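Csc2 (Thermofilum pendens, PDB 4TXD) probably binds crRNA as the Cas7-family backbone subunit of a type I-D CRISPR interference complex, and binds a zinc ion. Local coordinates at residues H170-L178 with S190-R198; F199-R207 with A295-G306. All blocks are in the same frame, centred on the assembly; numbering follows the deposited sequence.

Overall arrangement
Interaction 1 (170-178 with 190-198) and interaction 2 (199-207 with 295-306) follow one another along the chain, the first closing just before the second opens. Their centres lie about 28 Å apart, on opposite sides of the chain's centre, and the thread between them is strand 197-204, an inner member of the seven-stranded antiparallel sheet. Interaction 1 sets the strand's first residues against helix 169-174, which carries a zinc ligand, and pairs 176-178 with 191-193 in a small hairpin. At the strand's far end, interaction 2 packs it against helix 295-301. One strand of the RRM-like core thus ties the zinc-bearing region to a helix that follows strand 277-288.

Interaction 1: residues H170-L178 with S190-R198; sequences HCTIFGAAL and SIGIKTRVR. With ZN (zinc ion), chain B.
The guanidinium of Arg196 meets Thr172 O and two waters at its edge, all in its plane, while Ile173 CG2 lies over the centre of one face of the Phe174 ring. Cys171 SG lies over the rim of one face of the His170 ring. Val197 reaches the Phe174 ring obliquely, its CB 3.8 Å from Phe174 CE1, and its CG2 branch packs against Ile173 CG2; a beta-branched residue can touch both neighbours. Arg196, bent at chi3 (-66°), brings NH2 to 2.8 Å from Thr172 O in a nearly straight bond (166°), although the donor stands well above that carbonyl's plane. One water joins NH2 to Thr172 OG1, whose stronger partner is Ser351; another links NE to the carbonyls of Thr172 and Lys194. NH1 turns to Glu254 in a salt bridge and to Asp249 O. A leucine in place of Arg196 would probably leave Glu254 without its mate and strip Thr172 O of its direct side-chain donor. The backbone N of Arg196 holds Ile173 O at 3.0 Å, so two carbonyls of the last helical turn are taken up. Gly175, with positive phi, ends the helix where a CB would run into Ile193 O. Beyond it Ala176 and Leu178 form hydrogen-bonded pairs with Ile193 and Ile191, and Leu178 CD1 meets Ile193 CD1 at 3.9 Å on the face covered by Met358 of helix 343-365. Cys171 SG binds zinc at 2.4 Å together with Cys146, Asp165 and Cys168: a CxxC-type zinc site whose helix leads into a two-stranded antiparallel hairpin.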
loop_
_atom_site.group_PDB
_atom_site.type_symbol
_atom_site.label_atom_id
_atom_site.label_comp_id
_atom_site.label_asym_id
_atom_site.label_seq_id
_atom_site.Cartn_x
_atom_site.Cartn_y
_atom_site.Cartn_z
ATOM N N HIS A 170 -3.020 -9.312 -2.556
ATOM C CA HIS A 170 -2.321 -8.184 -3.111
ATOM C C HIS A 170 -2.912 -7.784 -4.449
ATOM O O HIS A 170 -3.016 -6.648 -4.726
ATOM C CB HIS A 170 -0.804 -8.362 -3.128
ATOM C CG HIS A 170 -0.252 -8.817 -4.424
ATOM N ND1 HIS A 170 -0.090 -7.981 -5.496
ATOM C CD2 HIS A 170 0.171 -10.028 -4.829
ATOM C CE1 HIS A 170 0.414 -8.651 -6.503
ATOM N NE2 HIS A 170 0.574 -9.901 -6.127
ATOM N N CYS A 171 -3.347 -8.748 -5.227
ATOM C CA CYS A 171 -4.017 -8.440 -6.476
ATOM C C CYS A 171 -5.331 -7.726 -6.279
ATOM O O CYS A 171 -5.582 -6.764 -6.912
ATOM C CB CYS A 171 -4.241 -9.690 -7.303
ATOM S SG CYS A 171 -2.797 -10.373 -8.091
ATOM N N THR A 172 -6.151 -8.219 -5.382
ATOM C CA THR A 172 -7.468 -7.675 -5.211
ATOM C C THR A 172 -7.474 -6.338 -4.511
ATOM O O THR A 172 -8.312 -5.528 -4.740
ATOM C CB THR A 172 -8.415 -8.662 -4.519
ATOM O OG1 THR A 172 -7.950 -8.942 -3.221
ATOM C CG2 THR A 172 -8.485 -9.923 -5.292
ATOM N N ILE A 173 -6.508 -6.122 -3.653
ATOM C CA ILE A 173 -6.482 -4.875 -2.899
ATOM C C ILE A 173 -5.798 -3.760 -3.695
ATOM O O ILE A 173 -6.311 -2.642 -3.778
ATOM C CB ILE A 173 -5.753 -5.052 -1.538
ATOM C CG1 ILE A 173 -6.612 -5.899 -0.586
ATOM C CG2 ILE A 173 -5.476 -3.699 -0.900
ATOM C CD1 ILE A 173 -5.845 -6.385 0.637
ATOM N N PHE A 174 -4.642 -4.065 -4.274
ATOM C CA PHE A 174 -3.851 -3.041 -4.941
ATOM C C PHE A 174 -4.075 -2.993 -6.453
ATOM O O PHE A 174 -3.542 -2.111 -7.140
ATOM C CB PHE A 174 -2.365 -3.242 -4.632
ATOM C CG PHE A 174 -2.037 -3.058 -3.185
ATOM C CD1 PHE A 174 -1.977 -1.782 -2.636
ATOM C CD2 PHE A 174 -1.808 -4.157 -2.364
ATOM C CE1 PHE A 174 -1.681 -1.601 -1.278
ATOM C CE2 PHE A 174 -1.508 -3.991 -1.002
ATOM C CZ PHE A 174 -1.450 -2.713 -0.458
ATOM N N GLY A 175 -4.840 -3.950 -6.974
ATOM C CA GLY A 175 -5.221 -3.903 -8.377
ATOM C C GLY A 175 -4.446 -4.771 -9.348
ATOM O O GLY A 175 -3.328 -5.220 -9.075
ATOM N N ALA A 176 -5.046 -4.983 -10.517
ATOM C CA ALA A 176 -4.464 -5.838 -11.541
ATOM C C ALA A 176 -5.201 -5.655 -12.854
ATOM O O ALA A 176 -6.387 -5.306 -12.870
ATOM C CB ALA A 176 -4.511 -7.315 -11.110
ATOM N N ALA A 177 -4.493 -5.896 -13.949
ATOM C CA ALA A 177 -5.104 -5.909 -15.275
ATOM C C ALA A 177 -5.277 -7.366 -15.695
ATOM O O ALA A 177 -4.295 -8.062 -15.955
ATOM C CB ALA A 177 -4.252 -5.140 -16.273
ATOM N N LEU A 178 -6.521 -7.840 -15.701
ATOM C CA LEU A 178 -6.797 -9.258 -15.954
ATOM C C LEU A 178 -7.342 -9.507 -17.359
ATOM O O LEU A 178 -8.057 -8.674 -17.922
ATOM C CB LEU A 178 -7.781 -9.802 -14.912
ATOM C CG LEU A 178 -7.339 -9.622 -13.456
ATOM C CD1 LEU A 178 -8.372 -10.240 -12.497
ATOM C CD2 LEU A 178 -5.940 -10.200 -13.242
ATOM N N SER A 190 -11.166 -7.525 -21.202
ATOM C CA SER A 190 -10.107 -6.995 -20.345
ATOM C C SER A 190 -10.729 -6.473 -19.075
ATOM O O SER A 190 -11.531 -5.538 -19.101
ATOM C CB SER A 190 -9.313 -5.889 -21.048
ATOM O OG SER A 190 -8.653 -6.413 -22.173
ATOM N N ILE A 191 -10.369 -7.096 -17.963
ATOM C CA ILE A 191 -10.999 -6.794 -16.693
ATOM C C ILE A 191 -9.984 -6.086 -15.801
ATOM O O ILE A 191 -8.914 -6.629 -15.522
ATOM C CB ILE A 191 -11.524 -8.074 -16.005
ATOM C CG1 ILE A 191 -12.472 -8.837 -16.939
ATOM C CG2 ILE A 191 -12.189 -7.736 -14.694
ATOM C CD1 ILE A 191 -13.665 -8.013 -17.432
ATOM N N GLY A 192 -10.318 -4.879 -15.364
ATOM C CA GLY A 192 -9.397 -4.101 -14.551
ATOM C C GLY A 192 -9.841 -4.020 -13.106
ATOM O O GLY A 192 -10.993 -3.722 -12.813
ATOM N N ILE A 193 -8.921 -4.315 -12.196
ATOM C CA ILE A 193 -9.134 -4.041 -10.783
ATOM C C ILE A 193 -8.306 -2.818 -10.413
ATOM O O ILE A 193 -7.089 -2.848 -10.544
ATOM C CB ILE A 193 -8.702 -5.213 -9.881
ATOM C CG1 ILE A 193 -9.327 -6.534 -10.344
ATOM C CG2 ILE A 193 -9.048 -4.911 -8.427
ATOM C CD1 ILE A 193 -8.885 -7.724 -9.519
ATOM N N LYS A 194 -8.964 -1.749 -9.987
ATOM C CA LYS A 194 -8.251 -0.552 -9.550
ATOM C C LYS A 194 -7.935 -0.641 -8.062
ATOM O O LYS A 194 -8.684 -1.232 -7.290
ATOM C CB LYS A 194 -9.060 0.716 -9.829
ATOM C CG LYS A 194 -9.082 1.135 -11.296
ATOM C CD LYS A 194 -9.830 2.446 -11.480
ATOM C CE LYS A 194 -8.886 3.603 -11.759
ATOM N NZ LYS A 194 -8.201 3.434 -13.070
ATOM N N THR A 195 -6.813 -0.050 -7.660
ATOM C CA THR A 195 -6.438 -0.091 -6.240
ATOM C C THR A 195 -7.487 0.564 -5.325
ATOM O O THR A 195 -8.071 1.610 -5.647
ATOM C CB THR A 195 -5.058 0.588 -6.008
ATOM O OG1 THR A 195 -4.676 0.428 -4.634
ATOM C CG2 THR A 195 -5.105 2.089 -6.356
ATOM N N ARG A 196 -7.736 -0.069 -4.182
ATOM C CA ARG A 196 -8.610 0.492 -3.161
ATOM C C ARG A 196 -7.754 1.184 -2.089
ATOM O O ARG A 196 -8.256 1.657 -1.075
ATOM C CB ARG A 196 -9.500 -0.610 -2.551
ATOM C CG ARG A 196 -10.829 -0.824 -3.323
ATOM C CD ARG A 196 -11.631 -2.029 -2.785
ATOM N NE ARG A 196 -10.909 -3.265 -3.040
ATOM C CZ ARG A 196 -10.966 -4.363 -2.292
ATOM N NH1 ARG A 196 -11.738 -4.415 -1.209
ATOM N NH2 ARG A 196 -10.240 -5.410 -2.648
ATOM N N VAL A 197 -6.454 1.225 -2.349
ATOM C CA VAL A 197 -5.472 1.914 -1.498
ATOM C C VAL A 197 -4.776 2.975 -2.356
ATOM O O VAL A 197 -3.945 2.645 -3.197
ATOM C CB VAL A 197 -4.425 0.931 -0.912
ATOM C CG1 VAL A 197 -3.378 1.667 -0.045
ATOM C CG2 VAL A 197 -5.122 -0.181 -0.116
ATOM N N ARG A 198 -5.164 4.236 -2.182
ATOM C CA ARG A 198 -4.614 5.331 -2.974
ATOM C C ARG A 198 -3.613 6.145 -2.154
ATOM O O ARG A 198 -3.990 6.768 -1.168
ATOM C CB ARG A 198 -5.729 6.253 -3.470
ATOM C CG ARG A 198 -6.614 5.659 -4.548
ATOM C CD ARG A 198 -6.938 6.704 -5.613
ATOM N NE ARG A 198 -8.366 6.988 -5.724
ATOM C CZ ARG A 198 -8.957 8.083 -5.250
ATOM N NH1 ARG A 198 -8.249 9.011 -4.618
ATOM N NH2 ARG A 198 -10.264 8.250 -5.406
HETATM ZN ZN ZN B . -2.119 -12.225 -6.748
HETATM O O HOH W 1 -10.158 -8.095 -1.736
HETATM O O HOH W 2 -9.593 -3.159 -5.540
#

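Interaction 2: residues F199-R207 with A295-G306; sequences FDPAFATQR and AYDLAAENAGKG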
loop_
_atom_site.group_PDB
_atom_site.type_symbol
_atom_site.label_atom_id
_atom_site.label_comp_id
_atom_site.label_asym_id
_atom_site.label_seq_id
_atom_site.Cartn_x
_atom_site.Cartn_y
_atom_site.Cartn_z
ATOM N N PHE A 199 -2.359 6.155 -2.573
ATOM C CA PHE A 199 -1.332 6.915 -1.853
ATOM C C PHE A 199 -1.206 8.350 -2.351
ATOM O O PHE A 199 -1.206 8.586 -3.561
ATOM C CB PHE A 199 0.040 6.253 -1.982
ATOM C CG PHE A 199 0.205 5.012 -1.163
ATOM C CD1 PHE A 199 0.482 5.092 0.197
ATOM C CD2 PHE A 199 0.097 3.758 -1.758
ATOM C CE1 PHE A 199 0.643 3.938 0.964
ATOM C CE2 PHE A 199 0.257 2.601 -1.006
ATOM C CZ PHE A 199 0.527 2.685 0.357
ATOM N N ASP A 200 -1.062 9.291 -1.417
ATOM C CA ASP A 200 -0.443 10.588 -1.717
ATOM C C ASP A 200 1.031 10.324 -2.005
ATOM O O ASP A 200 1.549 9.266 -1.649
ATOM C CB ASP A 200 -0.547 11.567 -0.534
ATOM C CG ASP A 200 -1.927 12.127 -0.325
ATOM O OD1 ASP A 200 -2.892 11.688 -0.983
ATOM O OD2 ASP A 200 -2.041 13.022 0.547
ATOM N N PRO A 201 1.733 11.295 -2.622
ATOM C CA PRO A 201 3.201 11.215 -2.534
ATOM C C PRO A 201 3.624 11.321 -1.069
ATOM O O PRO A 201 2.890 11.942 -0.301
ATOM C CB PRO A 201 3.691 12.446 -3.326
ATOM C CG PRO A 201 2.480 12.929 -4.110
ATOM C CD PRO A 201 1.278 12.533 -3.279
ATOM N N ALA A 202 4.768 10.749 -0.691
ATOM C CA ALA A 202 5.301 10.982 0.641
ATOM C C ALA A 202 6.432 12.016 0.571
ATOM O O ALA A 202 7.407 11.845 -0.172
ATOM C CB ALA A 202 5.778 9.688 1.269
ATOM N N PHE A 203 6.284 13.087 1.315
ATOM C CA PHE A 203 7.181 14.225 1.262
ATOM C C PHE A 203 8.196 14.313 2.426
ATOM O O PHE A 203 7.827 14.250 3.544
ATOM C CB PHE A 203 6.373 15.515 1.273
ATOM C CG PHE A 203 5.409 15.664 0.146
ATOM C CD1 PHE A 203 4.141 15.160 0.234
ATOM C CD2 PHE A 203 5.757 16.345 -0.977
ATOM C CE1 PHE A 203 3.253 15.308 -0.785
ATOM C CE2 PHE A 203 4.878 16.502 -2.001
ATOM C CZ PHE A 203 3.622 15.977 -1.911
ATOM N N ALA A 204 9.465 14.492 2.116
ATOM C CA ALA A 204 10.457 14.779 3.149
ATOM C C ALA A 204 10.209 16.187 3.685
ATOM O O ALA A 204 9.700 17.050 2.967
ATOM C CB ALA A 204 11.869 14.647 2.601
ATOM N N THR A 205 10.530 16.411 4.938
ATOM C CA THR A 205 10.356 17.733 5.522
ATOM C C THR A 205 11.629 18.570 5.475
ATOM O O THR A 205 11.619 19.728 5.770
ATOM C CB THR A 205 9.935 17.653 6.983
ATOM O OG1 THR A 205 10.887 16.915 7.698
ATOM C CG2 THR A 205 8.636 17.005 7.120
ATOM N N GLN A 206 12.716 17.938 5.098
ATOM C CA GLN A 206 14.005 18.607 4.969
ATOM C C GLN A 206 14.689 18.156 3.696
ATOM O O GLN A 206 14.494 17.017 3.239
ATOM C CB GLN A 206 14.911 18.305 6.175
ATOM C CG GLN A 206 14.344 18.718 7.524
ATOM C CD GLN A 206 15.099 18.080 8.670
ATOM O OE1 GLN A 206 15.227 16.853 8.739
ATOM N NE2 GLN A 206 15.612 18.906 9.575
ATOM N N ARG A 207 15.505 19.049 3.148
ATOM C CA ARG A 207 16.312 18.764 1.974
ATOM C C ARG A 207 17.647 18.186 2.415
ATOM O O ARG A 207 18.643 18.904 2.489
ATOM C CB ARG A 207 16.522 20.040 1.150
ATOM C CG ARG A 207 17.247 19.849 -0.178
ATOM C CD ARG A 207 17.363 21.202 -0.926
ATOM N NE ARG A 207 17.631 21.056 -2.365
ATOM C CZ ARG A 207 18.820 20.739 -2.867
ATOM N NH1 ARG A 207 19.840 20.519 -2.048
ATOM N NH2 ARG A 207 18.992 20.628 -4.176
ATOM N N ALA A 295 -0.821 14.731 2.505
ATOM C CA ALA A 295 0.556 14.616 2.889
ATOM C C ALA A 295 1.314 15.921 2.623
ATOM O O ALA A 295 2.088 16.345 3.415
ATOM C CB ALA A 295 1.212 13.482 2.160
ATOM N N TYR A 296 1.052 16.524 1.488
ATOM C CA TYR A 296 1.652 17.793 1.151
ATOM C C TYR A 296 1.429 18.867 2.210
ATOM O O TYR A 296 2.335 19.495 2.615
ATOM C CB TYR A 296 1.168 18.320 -0.192
ATOM C CG TYR A 296 1.742 19.680 -0.515
ATOM C CD1 TYR A 296 2.950 19.809 -1.133
ATOM C CD2 TYR A 296 1.090 20.825 -0.158
ATOM C CE1 TYR A 296 3.482 21.026 -1.407
ATOM C CE2 TYR A 296 1.621 22.052 -0.421
ATOM C CZ TYR A 296 2.821 22.149 -1.052
ATOM O OH TYR A 296 3.345 23.345 -1.328
ATOM N N ASP A 297 0.188 19.069 2.609
ATOM C CA ASP A 297 -0.119 20.101 3.570
ATOM C C ASP A 297 0.567 19.834 4.895
ATOM O O ASP A 297 1.048 20.715 5.518
ATOM C CB ASP A 297 -1.627 20.271 3.737
ATOM C CG ASP A 297 -2.275 20.818 2.515
ATOM O OD1 ASP A 297 -1.654 21.566 1.799
ATOM O OD2 ASP A 297 -3.418 20.509 2.272
ATOM N N LEU A 298 0.609 18.582 5.291
ATOM C CA LEU A 298 1.225 18.222 6.538
ATOM C C LEU A 298 2.719 18.491 6.512
ATOM O O LEU A 298 3.269 19.012 7.425
ATOM C CB LEU A 298 0.931 16.779 6.878
ATOM C CG LEU A 298 -0.525 16.459 7.200
ATOM C CD1 LEU A 298 -0.748 14.979 7.336
ATOM C CD2 LEU A 298 -0.940 17.155 8.464
ATOM N N ALA A 299 3.349 18.129 5.425
ATOM C CA ALA A 299 4.756 18.357 5.265
ATOM C C ALA A 299 5.071 19.848 5.227
ATOM O O ALA A 299 5.991 20.274 5.819
ATOM C CB ALA A 299 5.273 17.678 4.031
ATOM N N ALA A 300 4.270 20.604 4.518
ATOM C CA ALA A 300 4.472 22.034 4.414
ATOM C C ALA A 300 4.398 22.701 5.774
ATOM O O ALA A 300 5.154 23.566 6.066
ATOM C CB ALA A 300 3.495 22.649 3.448
ATOM N N GLU A 301 3.489 22.233 6.595
ATOM C CA GLU A 301 3.351 22.643 7.976
ATOM C C GLU A 301 4.580 22.379 8.797
ATOM O O GLU A 301 4.747 22.951 9.816
ATOM C CB GLU A 301 2.295 21.776 8.625
ATOM C CG GLU A 301 0.939 22.363 8.737
ATOM C CD GLU A 301 0.046 21.445 9.535
ATOM O OE1 GLU A 301 0.319 21.252 10.709
ATOM O OE2 GLU A 301 -0.883 20.905 8.972
ATOM N N ASN A 302 5.368 21.418 8.360
ATOM C CA ASN A 302 6.512 20.941 9.096
ATOM C C ASN A 302 7.856 21.153 8.379
ATOM O O ASN A 302 8.832 20.613 8.762
ATOM C CB ASN A 302 6.333 19.476 9.444
ATOM C CG ASN A 302 5.337 19.256 10.540
ATOM O OD1 ASN A 302 5.645 19.453 11.677
ATOM N ND2 ASN A 302 4.146 18.838 10.192
ATOM N N ALA A 303 7.845 21.983 7.362
ATOM C CA ALA A 303 9.021 22.295 6.595
ATOM C C ALA A 303 10.217 22.674 7.448
ATOM O O ALA A 303 10.138 23.520 8.266
ATOM C CB ALA A 303 8.730 23.401 5.623
ATOM N N GLY A 304 11.325 22.033 7.197
ATOM C CA GLY A 304 12.568 22.364 7.874
ATOM C C GLY A 304 12.779 21.634 9.192
ATOM O O GLY A 304 13.861 21.716 9.787
ATOM N N LYS A 305 11.776 20.911 9.651
ATOM C CA LYS A 305 11.842 20.243 10.927
ATOM C C LYS A 305 12.286 18.796 10.870
ATOM O O LYS A 305 12.044 18.129 9.926
ATOM C CB LYS A 305 10.516 20.326 11.652
ATOM C CG LYS A 305 9.934 21.706 11.790
ATOM C CD LYS A 305 10.969 22.717 12.185
ATOM C CE LYS A 305 10.372 24.101 12.331
ATOM N NZ LYS A 305 11.366 25.121 12.706
ATOM N N GLY A 306 12.935 18.347 11.930
ATOM C CA GLY A 306 13.451 17.004 12.022
ATOM C C GLY A 306 12.512 15.987 12.630
ATOM O O GLY A 306 11.463 16.326 13.051
HETATM O O HOH W 3 -0.339 15.255 -0.758
#
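Phe203 leaves strand 202-204 toward helix 295-301, and its CB touches Ala299 CB at 3.7 Å, where a small residue lets strand and helix come close. With CG beside the backbone N (chi1 -59°), the ring is carried along the helix to its first turn. CD1 lies near Ala295 CB, which sits at the ring edge; CD1 and CE1 rest against the backbone of Tyr296, CE1 3.4 Å from Tyr296 N, CE1 also touches Tyr296 CB, and CZ and CE2 reach Tyr296 CD1. The tyrosine turns its edge to the phenylalanine's face, a T-shaped pair with planes at 78°, while its hydroxyl bonds to the backbone of Glu81. At the helix start Asp200 OD2 accepts the N-H of Ala295 over 2.9 Å through its anti lone pair and makes a salt bridge with Arg244; a water taking the N-H of Tyr296 donates weakly to this oxygen. Past the helix, Thr205 O receives Gly304 N at 2.7 Å, and Thr205 OG1 donates to Lys305 O at 2.8 Å. Gly304 suits the type II turn Asn302-Lys305, where positive phi would jam a CB against the preceding carbonyl. Gln206 lays its amide along Lys305, with a weak bond from NE2 to Gly304 O, while OE1 accepts from Arg208. Apolar contacts thus hold the middle, directional bonds the ends, and the helix dipole is likely to stabilise the carboxylate alongside Arg244.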